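Side-chain contacts in nicotinate-nucleotide--dimethylbenzimidazole phosphoribosyltransferase (Thermus thermophilus HB8, PDB 1WX1), which probably makes alpha-ribazole 5'-phosphate, a building block of cobalamin, by transferring the phosphoribosyl group of nicotinate mononucleotide to 5,6-dimethylbenzimidazole: residues His56-Val59 with Ala60-Val63; Thr122-Leu125 with Ala126-Pro129; Glu196-Arg199 with Arg200-Ala204. One frame throughout, in Å; residues are numbered along the deposited sequence.

Interaction 1 (His56-Val59 with Ala60-Val63)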
ATOM      1  N   HIS A  56     -28.743  11.335  -6.446  1.00 16.12           N
ATOM      2  CA  HIS A  56     -29.719  10.393  -5.911  1.00 17.08           C
ATOM      3  C   HIS A  56     -30.930  11.062  -5.262  1.00 16.81           C
ATOM      4  O   HIS A  56     -30.779  11.943  -4.416  1.00 16.23           O
ATOM      5  CB  HIS A  56     -29.022   9.507  -4.875  1.00 14.66           C
ATOM      6  CG  HIS A  56     -27.862   8.740  -5.423  1.00 17.51           C
ATOM      7  ND1 HIS A  56     -27.933   7.398  -5.734  1.00 18.70           N
ATOM      8  CD2 HIS A  56     -26.605   9.130  -5.751  1.00 17.97           C
ATOM      9  CE1 HIS A  56     -26.779   6.997  -6.230  1.00 20.19           C
ATOM     10  NE2 HIS A  56     -25.954   8.033  -6.250  1.00 18.94           N
ATOM     11  N   GLY A  57     -32.126  10.629  -5.651  1.00 16.02           N
ATOM     12  CA  GLY A  57     -33.331  11.196  -5.074  1.00 17.18           C
ATOM     13  C   GLY A  57     -33.480  10.832  -3.606  1.00 17.85           C
ATOM     14  O   GLY A  57     -34.188  11.511  -2.862  1.00 19.19           O
ATOM     15  N   VAL A  58     -32.803   9.769  -3.179  1.00 15.39           N
ATOM     16  CA  VAL A  58     -32.893   9.323  -1.791  1.00 15.35           C
ATOM     17  C   VAL A  58     -32.325  10.334  -0.788  1.00 15.63           C
ATOM     18  O   VAL A  58     -32.506  10.182   0.419  1.00 16.36           O
ATOM     19  CB  VAL A  58     -32.219   7.928  -1.602  1.00 16.14           C
ATOM     20  CG1 VAL A  58     -30.711   8.060  -1.583  1.00 16.40           C
ATOM     21  CG2 VAL A  58     -32.739   7.261  -0.325  1.00 17.89           C
ATOM     22  N   VAL A  59     -31.652  11.374  -1.278  1.00 15.63           N
ATOM     23  CA  VAL A  59     -31.116  12.382  -0.370  1.00 17.37           C
ATOM     24  C   VAL A  59     -32.270  13.044   0.376  1.00 17.28           C
ATOM     25  O   VAL A  59     -32.075  13.643   1.428  1.00 17.78           O
ATOM     26  CB  VAL A  59     -30.327  13.490  -1.108  1.00 19.38           C
ATOM     27  CG1 VAL A  59     -29.064  12.905  -1.733  1.00 20.97           C
ATOM     28  CG2 VAL A  59     -31.209  14.142  -2.165  1.00 24.52           C
ATOM     29  N   ALA A  60     -33.473  12.929  -0.177  1.00 17.34           N
ATOM     30  CA  ALA A  60     -34.648  13.524   0.445  1.00 18.72           C
ATOM     31  C   ALA A  60     -34.997  12.825   1.761  1.00 20.18           C
ATOM     32  O   ALA A  60     -35.785  13.343   2.555  1.00 19.74           O
ATOM     33  CB  ALA A  60     -35.833  13.468  -0.514  1.00 16.74           C
ATOM     34  N   GLU A  61     -34.409  11.652   1.985  1.00 18.81           N
ATOM     35  CA  GLU A  61     -34.653  10.886   3.205  1.00 19.49           C
ATOM     36  C   GLU A  61     -33.694  11.277   4.332  1.00 19.57           C
ATOM     37  O   GLU A  61     -33.686  10.652   5.397  1.00 18.31           O
ATOM     38  CB  GLU A  61     -34.510   9.386   2.929  1.00 20.64           C
ATOM     39  CG  GLU A  61     -35.507   8.815   1.927  1.00 22.36           C
ATOM     40  CD  GLU A  61     -36.951   8.998   2.361  1.00 25.71           C
ATOM     41  OE1 GLU A  61     -37.241   8.791   3.555  1.00 30.67           O
ATOM     42  OE2 GLU A  61     -37.799   9.334   1.509  1.00 25.66           O
ATOM     43  N   GLY A  62     -32.879  12.298   4.088  1.00 19.04           N
ATOM     44  CA  GLY A  62     -31.938  12.757   5.096  1.00 19.90           C
ATOM     45  C   GLY A  62     -30.880  11.723   5.434  1.00 22.25           C
ATOM     46  O   GLY A  62     -30.588  11.479   6.607  1.00 23.12           O
ATOM     47  N   VAL A  63     -30.292  11.121   4.405  1.00 22.67           N
ATOM     48  CA  VAL A  63     -29.276  10.096   4.605  1.00 24.13           C
ATOM     49  C   VAL A  63     -27.851  10.619   4.457  1.00 25.28           C
ATOM     50  O   VAL A  63     -26.894   9.854   4.570  1.00 27.69           O
ATOM     51  CB  VAL A  63     -29.477   8.924   3.622  1.00 23.73           C
ATOM     52  CG1 VAL A  63     -30.849   8.310   3.833  1.00 24.04           C
ATOM     53  CG2 VAL A  63     -29.327   9.412   2.180  1.00 24.40           C
TER

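Interaction 2 (Thr122-Leu125 with Ala126-Pro129). With NA (sodium ion), chain C.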
ATOM      1  N   THR A 122     -31.499  10.177  -9.860  1.00 17.84           N
ATOM      2  CA  THR A 122     -32.533   9.152  -9.790  1.00 18.81           C
ATOM      3  C   THR A 122     -33.718   9.636  -8.961  1.00 17.68           C
ATOM      4  O   THR A 122     -33.644  10.669  -8.289  1.00 17.22           O
ATOM      5  CB  THR A 122     -32.018   7.899  -9.088  1.00 17.82           C
ATOM      6  OG1 THR A 122     -31.463   8.283  -7.825  1.00 15.37           O
ATOM      7  CG2 THR A 122     -30.956   7.192  -9.924  1.00 18.26           C
ATOM      8  N   ALA A 123     -34.809   8.880  -9.019  1.00 17.32           N
ATOM      9  CA  ALA A 123     -35.988   9.185  -8.217  1.00 17.26           C
ATOM     10  C   ALA A 123     -35.609   8.655  -6.827  1.00 18.32           C
ATOM     11  O   ALA A 123     -34.592   7.978  -6.687  1.00 16.96           O
ATOM     12  CB  ALA A 123     -37.209   8.434  -8.762  1.00 16.03           C
ATOM     13  N   ASN A 124     -36.415   8.964  -5.813  1.00 17.29           N
ATOM     14  CA  ASN A 124     -36.157   8.518  -4.441  1.00 18.62           C
ATOM     15  C   ASN A 124     -36.371   7.006  -4.339  1.00 19.22           C
ATOM     16  O   ASN A 124     -37.503   6.533  -4.389  1.00 18.02           O
ATOM     17  CB  ASN A 124     -37.113   9.233  -3.479  1.00 18.40           C
ATOM     18  CG  ASN A 124     -36.773   8.989  -2.021  1.00 18.53           C
ATOM     19  OD1 ASN A 124     -36.075   8.035  -1.680  1.00 16.33           O
ATOM     20  ND2 ASN A 124     -37.281   9.851  -1.149  1.00 18.80           N
ATOM     21  N   LEU A 125     -35.285   6.256  -4.174  1.00 18.76           N
ATOM     22  CA  LEU A 125     -35.368   4.796  -4.103  1.00 19.14           C
ATOM     23  C   LEU A 125     -36.175   4.259  -2.920  1.00 18.01           C
ATOM     24  O   LEU A 125     -36.590   3.099  -2.920  1.00 17.63           O
ATOM     25  CB  LEU A 125     -33.950   4.195  -4.078  1.00 18.49           C
ATOM     26  CG  LEU A 125     -33.087   4.428  -2.834  1.00 17.46           C
ATOM     27  CD1 LEU A 125     -33.385   3.351  -1.796  1.00 15.76           C
ATOM     28  CD2 LEU A 125     -31.609   4.372  -3.217  1.00 14.66           C
ATOM     29  N   ALA A 126     -36.392   5.092  -1.907  1.00 18.72           N
ATOM     30  CA  ALA A 126     -37.158   4.665  -0.743  1.00 18.38           C
ATOM     31  C   ALA A 126     -38.660   4.747  -0.993  1.00 19.21           C
ATOM     32  O   ALA A 126     -39.454   4.164  -0.246  1.00 19.54           O
ATOM     33  CB  ALA A 126     -36.794   5.519   0.474  1.00 18.61           C
ATOM     34  N   GLN A 127     -39.048   5.458  -2.048  1.00 17.79           N
ATOM     35  CA  GLN A 127     -40.465   5.651  -2.354  1.00 18.95           C
ATOM     36  C   GLN A 127     -40.925   5.026  -3.665  1.00 19.17           C
ATOM     37  O   GLN A 127     -42.123   4.965  -3.936  1.00 18.95           O
ATOM     38  CB  GLN A 127     -40.781   7.149  -2.376  1.00 18.31           C
ATOM     39  CG  GLN A 127     -40.327   7.892  -1.123  1.00 19.76           C
ATOM     40  CD  GLN A 127     -41.056   7.438   0.130  1.00 21.60           C
ATOM     41  OE1 GLN A 127     -42.112   6.806   0.056  1.00 20.74           O
ATOM     42  NE2 GLN A 127     -40.492   7.746   1.284  1.00 21.59           N
ATOM     43  N   GLY A 128     -39.981   4.574  -4.482  1.00 17.87           N
ATOM     44  CA  GLY A 128     -40.341   3.972  -5.755  1.00 18.11           C
ATOM     45  C   GLY A 128     -39.094   3.622  -6.543  1.00 18.10           C
ATOM     46  O   GLY A 128     -37.988   3.849  -6.058  1.00 16.86           O
ATOM     47  N   PRO A 129     -39.235   3.071  -7.759  1.00 19.50           N
ATOM     48  CA  PRO A 129     -38.062   2.713  -8.565  1.00 19.06           C
ATOM     49  C   PRO A 129     -37.143   3.907  -8.796  1.00 18.98           C
ATOM     50  O   PRO A 129     -37.599   5.004  -9.131  1.00 17.13           O
ATOM     51  CB  PRO A 129     -38.678   2.188  -9.861  1.00 20.35           C
ATOM     52  CG  PRO A 129     -39.991   2.915  -9.936  1.00 23.71           C
ATOM     53  CD  PRO A 129     -40.479   2.857  -8.515  1.00 20.38           C
TER
HETATM   54 NA    NA C1001     -44.056   6.441  -4.372  1.00 26.01          NA
HETATM   55  O   HOH W   1     -45.397   4.300  -3.275  1.00 32.89           O
HETATM   56  O   HOH W   2     -44.178   4.891  -6.586  1.00 32.95           O
HETATM   57  O   HOH W   3     -42.419   8.156  -5.583  1.00 28.91           O

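Interaction 3 (Glu196-Arg199 with Arg200-Ala204)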
ATOM      1  N   GLU A 196     -30.143   8.513  14.008  1.00 38.27           N
ATOM      2  CA  GLU A 196     -31.375   8.731  13.266  1.00 36.64           C
ATOM      3  C   GLU A 196     -31.164   8.553  11.764  1.00 33.24           C
ATOM      4  O   GLU A 196     -32.027   7.990  11.076  1.00 31.09           O
ATOM      5  CB  GLU A 196     -31.948  10.121  13.558  1.00 39.72           C
ATOM      6  CG  GLU A 196     -33.045  10.134  14.625  1.00 44.91           C
ATOM      7  CD  GLU A 196     -34.171   9.155  14.313  1.00 49.14           C
ATOM      8  OE1 GLU A 196     -34.047   7.964  14.680  1.00 50.00           O
ATOM      9  OE2 GLU A 196     -35.173   9.572  13.688  1.00 51.02           O
ATOM     10  N   GLY A 197     -30.015   9.014  11.265  1.00 31.56           N
ATOM     11  CA  GLY A 197     -29.704   8.896   9.849  1.00 29.70           C
ATOM     12  C   GLY A 197     -29.587   7.425   9.527  1.00 29.93           C
ATOM     13  O   GLY A 197     -30.158   6.963   8.529  1.00 28.74           O
ATOM     14  N   LEU A 198     -28.909   6.689  10.406  1.00 30.30           N
ATOM     15  CA  LEU A 198     -28.675   5.270  10.314  1.00 30.45           C
ATOM     16  C   LEU A 198     -29.996   4.574  10.077  1.00 28.37           C
ATOM     17  O   LEU A 198     -30.151   3.773   9.165  1.00 27.28           O
ATOM     18  CB  LEU A 198     -28.067   4.800  11.636  1.00 34.23           C
ATOM     19  CG  LEU A 198     -26.889   3.843  11.431  1.00 38.01           C
ATOM     20  CD1 LEU A 198     -25.661   4.544  10.849  1.00 40.25           C
ATOM     21  CD2 LEU A 198     -26.428   3.183  12.731  1.00 36.95           C
ATOM     22  N   ARG A 199     -30.917   4.895  10.972  1.00 27.99           N
ATOM     23  CA  ARG A 199     -32.239   4.337  10.947  1.00 25.50           C
ATOM     24  C   ARG A 199     -32.974   4.650   9.642  1.00 23.16           C
ATOM     25  O   ARG A 199     -33.621   3.779   9.053  1.00 20.17           O
ATOM     26  CB  ARG A 199     -33.045   4.893  12.120  1.00 26.51           C
ATOM     27  CG  ARG A 199     -34.358   4.183  12.340  1.00 28.75           C
ATOM     28  CD  ARG A 199     -35.116   4.811  13.495  1.00 31.69           C
ATOM     29  NE  ARG A 199     -36.407   4.166  13.698  1.00 34.56           N
ATOM     30  CZ  ARG A 199     -37.418   4.714  14.358  1.00 35.08           C
ATOM     31  NH1 ARG A 199     -37.286   5.926  14.883  1.00 35.30           N
ATOM     32  NH2 ARG A 199     -38.563   4.058  14.484  1.00 36.80           N
ATOM     33  N   ARG A 200     -32.910   5.901   9.186  1.00 22.02           N
ATOM     34  CA  ARG A 200     -33.606   6.228   7.944  1.00 21.72           C
ATOM     35  C   ARG A 200     -32.962   5.537   6.758  1.00 19.92           C
ATOM     36  O   ARG A 200     -33.646   5.165   5.827  1.00 18.41           O
ATOM     37  CB  ARG A 200     -33.680   7.721   7.751  1.00 24.34           C
ATOM     38  CG  ARG A 200     -34.617   8.342   8.767  1.00 26.25           C
ATOM     39  CD  ARG A 200     -34.796   9.831   8.518  1.00 28.45           C
ATOM     40  NE  ARG A 200     -33.499  10.479   8.358  1.00 28.49           N
ATOM     41  CZ  ARG A 200     -32.951  11.327   9.235  1.00 30.61           C
ATOM     42  NH1 ARG A 200     -33.585  11.661  10.360  1.00 31.00           N
ATOM     43  NH2 ARG A 200     -31.747  11.839   9.005  1.00 28.33           N
ATOM     44  N   LYS A 201     -31.650   5.318   6.801  1.00 20.56           N
ATOM     45  CA  LYS A 201     -30.989   4.645   5.681  1.00 22.84           C
ATOM     46  C   LYS A 201     -31.470   3.207   5.636  1.00 21.76           C
ATOM     47  O   LYS A 201     -31.827   2.717   4.572  1.00 21.40           O
ATOM     48  CB  LYS A 201     -29.456   4.693   5.797  1.00 23.20           C
ATOM     49  CG  LYS A 201     -28.891   6.100   5.729  1.00 28.31           C
ATOM     50  CD  LYS A 201     -27.528   6.133   5.059  1.00 34.39           C
ATOM     51  CE  LYS A 201     -26.489   5.355   5.831  1.00 35.78           C
ATOM     52  NZ  LYS A 201     -25.148   5.504   5.194  1.00 38.69           N
ATOM     53  N   ARG A 202     -31.518   2.549   6.795  1.00 22.61           N
ATOM     54  CA  ARG A 202     -31.981   1.169   6.847  1.00 23.17           C
ATOM     55  C   ARG A 202     -33.417   1.062   6.353  1.00 23.00           C
ATOM     56  O   ARG A 202     -33.764   0.124   5.628  1.00 22.61           O
ATOM     57  CB  ARG A 202     -31.910   0.615   8.271  1.00 26.78           C
ATOM     58  CG  ARG A 202     -30.517   0.587   8.863  1.00 33.87           C
ATOM     59  CD  ARG A 202     -30.598   0.334  10.353  1.00 39.47           C
ATOM     60  NE  ARG A 202     -29.318   0.519  11.029  1.00 44.99           N
ATOM     61  CZ  ARG A 202     -29.198   0.707  12.339  1.00 47.92           C
ATOM     62  NH1 ARG A 202     -30.284   0.742  13.101  1.00 49.17           N
ATOM     63  NH2 ARG A 202     -28.002   0.839  12.893  1.00 49.81           N
ATOM     64  N   GLN A 203     -34.261   2.012   6.765  1.00 23.94           N
ATOM     65  CA  GLN A 203     -35.653   1.987   6.325  1.00 25.35           C
ATOM     66  C   GLN A 203     -35.739   2.175   4.823  1.00 22.89           C
ATOM     67  O   GLN A 203     -36.513   1.501   4.157  1.00 23.76           O
ATOM     68  CB  GLN A 203     -36.490   3.043   7.034  1.00 29.66           C
ATOM     69  CG  GLN A 203     -37.458   2.454   8.045  1.00 38.71           C
ATOM     70  CD  GLN A 203     -38.846   3.039   7.953  1.00 44.02           C
ATOM     71  OE1 GLN A 203     -39.326   3.662   8.910  1.00 46.69           O
ATOM     72  NE2 GLN A 203     -39.498   2.856   6.811  1.00 45.82           N
ATOM     73  N   ALA A 204     -34.918   3.071   4.292  1.00 21.97           N
ATOM     74  CA  ALA A 204     -34.909   3.335   2.856  1.00 20.91           C
ATOM     75  C   ALA A 204     -34.562   2.057   2.117  1.00 20.18           C
ATOM     76  O   ALA A 204     -35.192   1.722   1.117  1.00 19.97           O
ATOM     77  CB  ALA A 204     -33.892   4.435   2.520  1.00 20.53           C
TER

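Interaction 1 (His56-Val59 with Ala60-Val63)
Glu61 N donates to Val58 O over 2.9 Å, the middle one of three backbone hydrogen bonds that each reach back three residues. Before it comes the bond from Ala60 N to Gly57 O, 3.1 Å long. After it, Gly62 N meets Val59 O, also at 3.1 Å. A weak bond from Val59 N to His56 O precedes all three, so the chain is drawn into a tight run of turns; Gly62, the last donor, has positive phi (65°).

The polar groups at either end of the glutamate's turn find further partners outside the loop. Glu61 OE2 accepts from the amide nitrogens of Asn124 and Gln127, and Gly57 N is hydrogen-bonded to Thr122 OG1.

Packing gathers around Val58. The methylene CB of Glu61 lies 3.3 Å from Val58 O, the same oxygen that its own backbone N grips. With CG set anti to the carbonyl carbon (chi1 -63°), the glutamate chain crosses Val58 at about a right angle, its CG 3.9 Å from Val58 CG2. The bend at chi2 (-60°) helps carry the carboxylate on toward the two amides. From the last of the turns Val63 returns to the same residue: its CG2 sits 3.7 Å from Val58 O and 4.2 Å from Val58 CG1. Thr169 of helix 167-179 touches both valines, and Leu125 touches Val58.

Consecutive, overlapping beta turns, each closed by an i to i+3 bond, thus shape this loop, which leaves the C-terminal end of strand 47-54 in the parallel, Rossmann-like sheet of the CobT fold and leads on to helix 70-79.

Interaction 2 (Thr122-Leu125 with Ala126-Pro129)
Asn124 and Ala126 form an Asx turn, and a type I beta turn starts from the same asparagine and runs to Gln127; together they fold the loop between strand 113-115 and helix 133-152. The Asx turn is closed by Ala126 N, which gives its hydrogen to Asn124 OD1 at 3.0 Å, from above the plane of the amide carbonyl. Asn124 CG stands anti to its backbone nitrogen (chi1 -171°), and this swings OD1 forward over the turn, where the Ala126 methyl CB also touches it at 3.4 Å.

The backbone oxygen of Asn124 closes the beta turn by accepting Gln127 N, 3.0 Å away. Gly128 N adds a weak, bent bond to this oxygen, at 3.2 Å.

Asn124 and Gln127 run side by side and point the same way, with ND2 of the asparagine 3.6 Å from CG of the glutamine. Their amide planes are nevertheless nearly perpendicular, 86° apart, and both nitrogens converge on the carboxylate of Glu61. Arg207 and Arg211 take up carbonyl oxygens of the turn, those of Ala126 and Leu125 respectively, while helix 195-210 packs against the side chains of Leu125 and Ala126.

Farther along, the chain folds back upon its start: Ala123 CB meets Pro129 O at 3.5 Å, and Leu125 CA makes a CA-H...O contact of 3.4 Å with Gly128 O. On the outer side Gln127 O binds a sodium ion at 2.5 Å, and three water molecules also ligate the metal.

Interaction 3 (Glu196-Arg199 with Arg200-Ala204)
Glu196 O accepts Arg200 N at 3.0 Å, and three further backbone hydrogen bonds follow in step: Lys201 N to Gly197 O, Arg202 N to Leu198 O and Gln203 N to Arg199 O. All are i to i+4, the shortest, 2.8 Å, from Lys201 N to Gly197 O.

Charged groups meet along the outer flank. Arg199, stretched straight from CG to NE, presents the edge of its guanidinium in plane to the carboxylate of Glu196, a long salt bridge of 3.8 Å between Arg199 NH1 and Glu196 OE1. Arg200 NH1 lies 4.2 Å from Glu196 OE2, beyond a salt bridge but probably close enough for some attraction.

The Arg200 guanidinium is folded back over the preceding turn. A bend at chi3 (-49°) lays one face above Glu196 O, with NH2 3.7 Å from Gly197 CA. Thus placed, NH2 bonds to Gly62 O, and NE weakly to Glu61 O.

Side-chain carbons also pack on the backbone: Lys201 CG is 3.2 Å from Gly197 O, and the chain then leads away so that NZ bonds to Gly188 O. Arg202 CG lies 3.2 Å from Leu198 O. The i to i+4 bonding marks an alpha-helix, and charged residues on the outer flank with Lys201 and Ala204 buried make it amphipathic; this is the first half of helix 195-210.

The three contacts come in series along the chain and cluster on one side of it, each centre about 23 to 24 Å from the centre of the chain. Interaction 1 occupies the middle: its centre is about 9 Å from that of interaction 2 and about 10 Å from that of interaction 3, whereas interactions 2 and 3 are about 15 Å apart. The loops follow strands 47-54 and 113-115 of the same parallel sheet, and helix 195-210 packs against both loops. The outer two meet directly through the methyls of Ala126 and Ala204. Segments distant in sequence thus form one patch at the periphery of the subunit, away from the predicted catalytic Glu304.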